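Local atomic coordinates of vacuolar protein sorting-associated protein 29 (Entamoeba histolytica, PDB entry 5XCJ), a protein that binds metal ions such as zinc and, as a VPS29-family protein with a metallophosphatase fold, probably serves retromer function in protein transport. Residues P148-I162 / Y165-F179. The protein carries 1 engineered substitution. Sequence-based numbering, arbitrary orientation.
Sequences PSFMLLEINDSELTI and YTLVDGSVKCERVDF
Two successive β hairpins make up this edge of the six-stranded sheet: strand 159-168 is the shared middle strand, paired on one flank with 149-156 and on the other with the outermost strand, 171-179. In the first hairpin F150 and Y165 form a hydrogen-bonded antiparallel pair, Y165 N lying 2.8 Å from F150 O, with F150 N bonding back to Y165 O. The two ring planes are only 16° from parallel, yet the offset is so large that little of one ring lies over the other. Instead, Y165 CB sits over the F150 face, 3.7 Å from its centroid. F150 reaches this place with CG between its backbone N and carbonyl carbon (chi1 75°), and F22 of helix 20-28 meets its ring edge-to-face. L152 CD1 reaches Y165 CE2 at 3.7 Å, while P148 CG packs on L167 CD2 at 3.8 Å.

In the second hairpin, I162 N points almost straight at V177 O (2.8 Å, 173°), and L160 and F179 exchange a further pair of backbone bonds. I162 CD1 comes in at the edge of the F179 ring, 3.8 Å from F179 CD2; both side chains also touch T121 of strand 120-124. T161, on the other face, lays CG2 3.5 Å from R176 NE and equally close to D178 OD1. D178 OD1 in turn sits over the R176 guanidinium face, 3.0 Å from R176 NH1, a salt bridge of charge alone, with no N-H aimed at the oxygen.

Closed by a type II' turn at N156-E159 and a type I' turn at V168-S171, this antiparallel β meander completes one sheet of the calcineurin-like metallophosphatase fold.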
loop_
_atom_site.group_PDB
_atom_site.type_symbol
_atom_site.label_atom_id
_atom_site.label_comp_id
_atom_site.label_asym_id
_atom_site.label_seq_id
_atom_site.Cartn_x
_atom_site.Cartn_y
_atom_site.Cartn_z
ATOM N N PRO A 148 7.910 2.845 -9.723
ATOM C CA PRO A 148 6.915 3.517 -8.888
ATOM C C PRO A 148 5.568 2.842 -9.081
ATOM O O PRO A 148 5.177 2.569 -10.207
ATOM C CB PRO A 148 6.889 4.938 -9.445
ATOM C CG PRO A 148 8.254 5.130 -10.000
ATOM C CD PRO A 148 8.659 3.801 -10.556
ATOM N N SER A 149 4.899 2.549 -7.978
ATOM C CA SER A 149 3.618 1.880 -8.018
ATOM C C SER A 149 2.692 2.249 -6.876
ATOM O O SER A 149 3.129 2.675 -5.820
ATOM C CB SER A 149 3.844 0.371 -7.986
ATOM O OG SER A 149 4.362 -0.071 -9.220
ATOM N N PHE A 150 1.397 2.086 -7.127
ATOM C CA PHE A 150 0.348 2.293 -6.136
ATOM C C PHE A 150 -0.933 1.574 -6.562
ATOM O O PHE A 150 -1.051 1.120 -7.694
ATOM C CB PHE A 150 0.115 3.764 -5.790
ATOM C CG PHE A 150 -0.625 4.527 -6.842
ATOM C CD1 PHE A 150 -2.003 4.512 -6.877
ATOM C CD2 PHE A 150 0.060 5.265 -7.784
ATOM C CE1 PHE A 150 -2.685 5.219 -7.840
ATOM C CE2 PHE A 150 -0.617 5.970 -8.751
ATOM C CZ PHE A 150 -1.991 5.945 -8.777
ATOM N N MET A 151 -1.876 1.468 -5.640
ATOM C CA MET A 151 -3.139 0.801 -5.912
ATOM C C MET A 151 -4.329 1.655 -5.520
ATOM O O MET A 151 -4.262 2.435 -4.582
ATOM C CB MET A 151 -3.243 -0.487 -5.103
ATOM C CG MET A 151 -2.437 -1.669 -5.589
ATOM S SD MET A 151 -2.750 -3.063 -4.483
ATOM C CE MET A 151 -1.813 -4.356 -5.285
ATOM N N LEU A 152 -5.418 1.495 -6.259
ATOM C CA LEU A 152 -6.663 2.164 -5.947
ATOM C C LEU A 152 -7.701 1.062 -5.846
ATOM O O LEU A 152 -7.812 0.239 -6.746
ATOM C CB LEU A 152 -7.057 3.161 -7.025
ATOM C CG LEU A 152 -6.337 4.499 -6.963
ATOM C CD1 LEU A 152 -6.821 5.407 -8.076
ATOM C CD2 LEU A 152 -6.548 5.139 -5.602
ATOM N N LEU A 153 -8.436 1.032 -4.746
ATOM C CA LEU A 153 -9.448 0.008 -4.557
ATOM C C LEU A 153 -10.840 0.589 -4.622
ATOM O O LEU A 153 -11.121 1.614 -4.020
ATOM C CB LEU A 153 -9.287 -0.704 -3.211
ATOM C CG LEU A 153 -7.916 -1.172 -2.732
ATOM C CD1 LEU A 153 -8.074 -1.849 -1.379
ATOM C CD2 LEU A 153 -7.259 -2.098 -3.738
ATOM N N GLU A 154 -11.705 -0.075 -5.373
ATOM C CA GLU A 154 -13.089 0.339 -5.455
ATOM C C GLU A 154 -13.833 -0.775 -4.738
ATOM O O GLU A 154 -13.837 -1.911 -5.193
ATOM C CB GLU A 154 -13.532 0.457 -6.908
ATOM C CG GLU A 154 -15.016 0.702 -7.103
ATOM C CD GLU A 154 -15.365 1.094 -8.528
ATOM O OE1 GLU A 154 -14.514 0.932 -9.424
ATOM O OE2 GLU A 154 -16.492 1.571 -8.747
ATOM N N ILE A 155 -14.406 -0.459 -3.587
ATOM C CA ILE A 155 -15.138 -1.451 -2.825
ATOM C C ILE A 155 -16.602 -1.085 -2.629
ATOM O O ILE A 155 -16.928 -0.024 -2.108
ATOM C CB ILE A 155 -14.525 -1.637 -1.424
ATOM C CG1 ILE A 155 -13.094 -2.162 -1.516
ATOM C CG2 ILE A 155 -15.381 -2.563 -0.577
ATOM C CD1 ILE A 155 -12.471 -2.443 -0.171
ATOM N N ASN A 156 -17.487 -1.961 -3.078
ATOM C CA ASN A 156 -18.903 -1.772 -2.842
ATOM C C ASN A 156 -19.320 -3.047 -2.136
ATOM O O ASN A 156 -19.423 -4.088 -2.774
ATOM C CB ASN A 156 -19.659 -1.615 -4.157
ATOM C CG ASN A 156 -21.085 -1.144 -3.952
ATOM O OD1 ASN A 156 -21.448 -0.695 -2.868
ATOM N ND2 ASN A 156 -21.897 -1.246 -4.991
ATOM N N ASP A 157 -19.471 -2.979 -0.815
ATOM C CA ASP A 157 -19.866 -4.146 -0.040
ATOM C C ASP A 157 -18.861 -5.275 -0.224
ATOM O O ASP A 157 -17.715 -5.163 0.197
ATOM C CB ASP A 157 -21.292 -4.567 -0.355
ATOM C CG ASP A 157 -22.312 -3.704 0.354
ATOM O OD1 ASP A 157 -21.988 -3.154 1.420
ATOM O OD2 ASP A 157 -23.437 -3.569 -0.158
ATOM N N SER A 158 -19.305 -6.365 -0.835
ATOM C CA SER A 158 -18.462 -7.532 -1.063
ATOM C C SER A 158 -17.756 -7.529 -2.415
ATOM O O SER A 158 -17.060 -8.477 -2.751
ATOM C CB SER A 158 -19.265 -8.819 -0.880
ATOM O OG SER A 158 -19.578 -9.024 0.480
ATOM N N GLU A 159 -17.942 -6.467 -3.188
ATOM C CA GLU A 159 -17.307 -6.382 -4.490
ATOM C C GLU A 159 -15.995 -5.618 -4.342
ATOM O O GLU A 159 -15.969 -4.513 -3.822
ATOM C CB GLU A 159 -18.215 -5.676 -5.500
ATOM C CG GLU A 159 -19.638 -6.212 -5.550
ATOM C CD GLU A 159 -20.413 -5.709 -6.753
ATOM O OE1 GLU A 159 -19.788 -5.185 -7.693
ATOM O OE2 GLU A 159 -21.654 -5.842 -6.748
ATOM N N LEU A 160 -14.908 -6.238 -4.774
ATOM C CA LEU A 160 -13.602 -5.611 -4.675
ATOM C C LEU A 160 -12.931 -5.462 -6.029
ATOM O O LEU A 160 -12.788 -6.427 -6.766
ATOM C CB LEU A 160 -12.707 -6.422 -3.736
ATOM C CG LEU A 160 -11.205 -6.139 -3.728
ATOM C CD1 LEU A 160 -10.939 -4.714 -3.278
ATOM C CD2 LEU A 160 -10.491 -7.123 -2.820
ATOM N N THR A 161 -12.527 -4.243 -6.359
ATOM C CA THR A 161 -11.827 -3.985 -7.610
ATOM C C THR A 161 -10.483 -3.321 -7.329
ATOM O O THR A 161 -10.424 -2.362 -6.581
ATOM C CB THR A 161 -12.646 -3.110 -8.572
ATOM O OG1 THR A 161 -13.900 -3.739 -8.853
ATOM C CG2 THR A 161 -11.886 -2.914 -9.867
ATOM N N ILE A 162 -9.433 -3.838 -7.942
ATOM C CA ILE A 162 -8.098 -3.311 -7.741
ATOM C C ILE A 162 -7.530 -2.694 -9.006
ATOM O O ILE A 162 -7.467 -3.340 -10.041
ATOM C CB ILE A 162 -7.121 -4.418 -7.290
ATOM C CG1 ILE A 162 -7.436 -4.874 -5.869
ATOM C CG2 ILE A 162 -5.684 -3.949 -7.414
ATOM C CD1 ILE A 162 -7.519 -6.375 -5.720
ATOM N N TYR A 165 -1.548 0.643 -10.455
ATOM C CA TYR A 165 -0.848 1.670 -11.217
ATOM C C TYR A 165 0.662 1.552 -11.069
ATOM O O TYR A 165 1.168 1.463 -9.959
ATOM C CB TYR A 165 -1.286 3.078 -10.792
ATOM C CG TYR A 165 -2.695 3.438 -11.196
ATOM C CD1 TYR A 165 -2.967 3.999 -12.434
ATOM C CD2 TYR A 165 -3.759 3.202 -10.344
ATOM C CE1 TYR A 165 -4.255 4.319 -12.808
ATOM C CE2 TYR A 165 -5.047 3.521 -10.704
ATOM C CZ TYR A 165 -5.293 4.074 -11.940
ATOM O OH TYR A 165 -6.578 4.390 -12.299
ATOM N N THR A 166 1.361 1.528 -12.199
ATOM C CA THR A 166 2.814 1.458 -12.218
ATOM C C THR A 166 3.389 2.425 -13.250
ATOM O O THR A 166 2.748 2.732 -14.244
ATOM C CB THR A 166 3.325 0.040 -12.518
ATOM O OG1 THR A 166 2.849 -0.394 -13.794
ATOM C CG2 THR A 166 2.867 -0.930 -11.444
ATOM N N LEU A 167 4.597 2.912 -12.998
ATOM C CA LEU A 167 5.254 3.801 -13.938
ATOM C C LEU A 167 6.407 3.020 -14.543
ATOM O O LEU A 167 7.412 2.780 -13.889
ATOM C CB LEU A 167 5.775 5.041 -13.214
ATOM C CG LEU A 167 6.566 6.086 -13.999
ATOM C CD1 LEU A 167 5.711 6.720 -15.087
ATOM C CD2 LEU A 167 7.137 7.139 -13.076
ATOM N N VAL A 168 6.241 2.591 -15.787
ATOM C CA VAL A 168 7.269 1.821 -16.464
ATOM C C VAL A 168 7.766 2.498 -17.731
ATOM O O VAL A 168 6.983 2.875 -18.591
ATOM C CB VAL A 168 6.770 0.422 -16.840
ATOM C CG1 VAL A 168 7.885 -0.369 -17.503
ATOM C CG2 VAL A 168 6.225 -0.294 -15.618
ATOM N N ASP A 169 9.079 2.687 -17.794
ATOM C CA ASP A 169 9.750 3.285 -18.941
ATOM C C ASP A 169 9.217 4.669 -19.278
ATOM O O ASP A 169 9.133 5.029 -20.434
ATOM C CB ASP A 169 9.647 2.366 -20.160
ATOM C CG ASP A 169 10.297 1.016 -19.922
ATOM O OD1 ASP A 169 11.137 0.923 -19.008
ATOM O OD2 ASP A 169 9.969 0.056 -20.643
ATOM N N GLY A 170 8.835 5.427 -18.260
ATOM C CA GLY A 170 8.347 6.779 -18.452
ATOM C C GLY A 170 6.899 6.869 -18.877
ATOM O O GLY A 170 6.389 7.950 -19.149
ATOM N N SER A 171 6.242 5.716 -18.946
ATOM C CA SER A 171 4.838 5.647 -19.310
ATOM C C SER A 171 4.037 4.889 -18.252
ATOM O O SER A 171 4.433 3.814 -17.819
ATOM C CB SER A 171 4.666 4.998 -20.685
ATOM O OG SER A 171 5.044 3.637 -20.662
ATOM N N VAL A 172 2.925 5.476 -17.830
ATOM C CA VAL A 172 2.059 4.876 -16.823
ATOM C C VAL A 172 1.228 3.727 -17.385
ATOM O O VAL A 172 0.677 3.827 -18.474
ATOM C CB VAL A 172 1.137 5.942 -16.196
ATOM C CG1 VAL A 172 0.242 5.358 -15.115
ATOM C CG2 VAL A 172 1.969 7.081 -15.638
ATOM N N LYS A 173 1.142 2.653 -16.612
ATOM C CA LYS A 173 0.367 1.487 -16.989
ATOM C C LYS A 173 -0.597 1.143 -15.857
ATOM O O LYS A 173 -0.252 1.258 -14.690
ATOM C CB LYS A 173 1.282 0.304 -17.284
ATOM C CG LYS A 173 2.033 0.414 -18.597
ATOM C CD LYS A 173 1.163 -0.014 -19.762
ATOM C CE LYS A 173 1.845 -1.067 -20.613
ATOM N NZ LYS A 173 0.902 -1.713 -21.568
ATOM N N CYS A 174 -1.815 0.756 -16.215
ATOM C CA CYS A 174 -2.810 0.379 -15.221
ATOM C C CYS A 174 -3.503 -0.939 -15.566
ATOM O O CYS A 174 -3.860 -1.173 -16.710
ATOM C CB CYS A 174 -3.847 1.484 -15.049
ATOM S SG CYS A 174 -5.138 1.131 -13.837
ATOM N N GLU A 175 -3.678 -1.786 -14.560
ATOM C CA GLU A 175 -4.346 -3.076 -14.717
ATOM C C GLU A 175 -5.494 -3.187 -13.720
ATOM O O GLU A 175 -5.364 -2.776 -12.577
ATOM C CB GLU A 175 -3.367 -4.234 -14.533
ATOM C CG GLU A 175 -4.013 -5.596 -14.707
ATOM C CD GLU A 175 -3.031 -6.704 -14.980
ATOM O OE1 GLU A 175 -1.815 -6.484 -14.841
ATOM O OE2 GLU A 175 -3.489 -7.808 -15.323
ATOM N N ARG A 176 -6.605 -3.757 -14.165
ATOM C CA ARG A 176 -7.787 -3.914 -13.331
ATOM C C ARG A 176 -7.989 -5.365 -12.937
ATOM O O ARG A 176 -7.978 -6.253 -13.782
ATOM C CB ARG A 176 -9.031 -3.419 -14.075
ATOM C CG ARG A 176 -10.256 -3.208 -13.202
ATOM C CD ARG A 176 -11.466 -2.825 -14.039
ATOM N NE ARG A 176 -12.646 -2.524 -13.238
ATOM C CZ ARG A 176 -13.792 -3.194 -13.321
ATOM N NH1 ARG A 176 -13.894 -4.223 -14.146
ATOM N NH2 ARG A 176 -14.814 -2.869 -12.555
ATOM N N VAL A 177 -8.161 -5.593 -11.642
ATOM C CA VAL A 177 -8.387 -6.925 -11.111
ATOM C C VAL A 177 -9.740 -6.919 -10.423
ATOM O O VAL A 177 -10.002 -6.079 -9.575
ATOM C CB VAL A 177 -7.290 -7.337 -10.115
ATOM C CG1 VAL A 177 -7.506 -8.767 -9.652
ATOM C CG2 VAL A 177 -5.919 -7.178 -10.746
ATOM N N ASP A 178 -10.598 -7.855 -10.800
ATOM C CA ASP A 178 -11.939 -7.942 -10.240
ATOM C C ASP A 178 -12.150 -9.147 -9.329
ATOM O O ASP A 178 -11.798 -10.263 -9.680
ATOM C CB ASP A 178 -12.978 -7.966 -11.363
ATOM C CG ASP A 178 -12.871 -6.771 -12.284
ATOM O OD1 ASP A 178 -12.824 -5.633 -11.785
ATOM O OD2 ASP A 178 -12.826 -6.974 -13.508
ATOM N N PHE A 179 -12.737 -8.900 -8.164
ATOM C CA PHE A 179 -13.021 -9.945 -7.189
ATOM C C PHE A 179 -14.428 -9.785 -6.629
ATOM O O PHE A 179 -14.899 -8.670 -6.430
ATOM C CB PHE A 179 -12.017 -9.906 -6.040
ATOM C CG PHE A 179 -10.655 -10.403 -6.405
ATOM C CD1 PHE A 179 -10.475 -11.694 -6.853
ATOM C CD2 PHE A 179 -9.552 -9.579 -6.287
ATOM C CE1 PHE A 179 -9.221 -12.153 -7.184
ATOM C CE2 PHE A 179 -8.297 -10.031 -6.621
ATOM C CZ PHE A 179 -8.130 -11.320 -7.072
#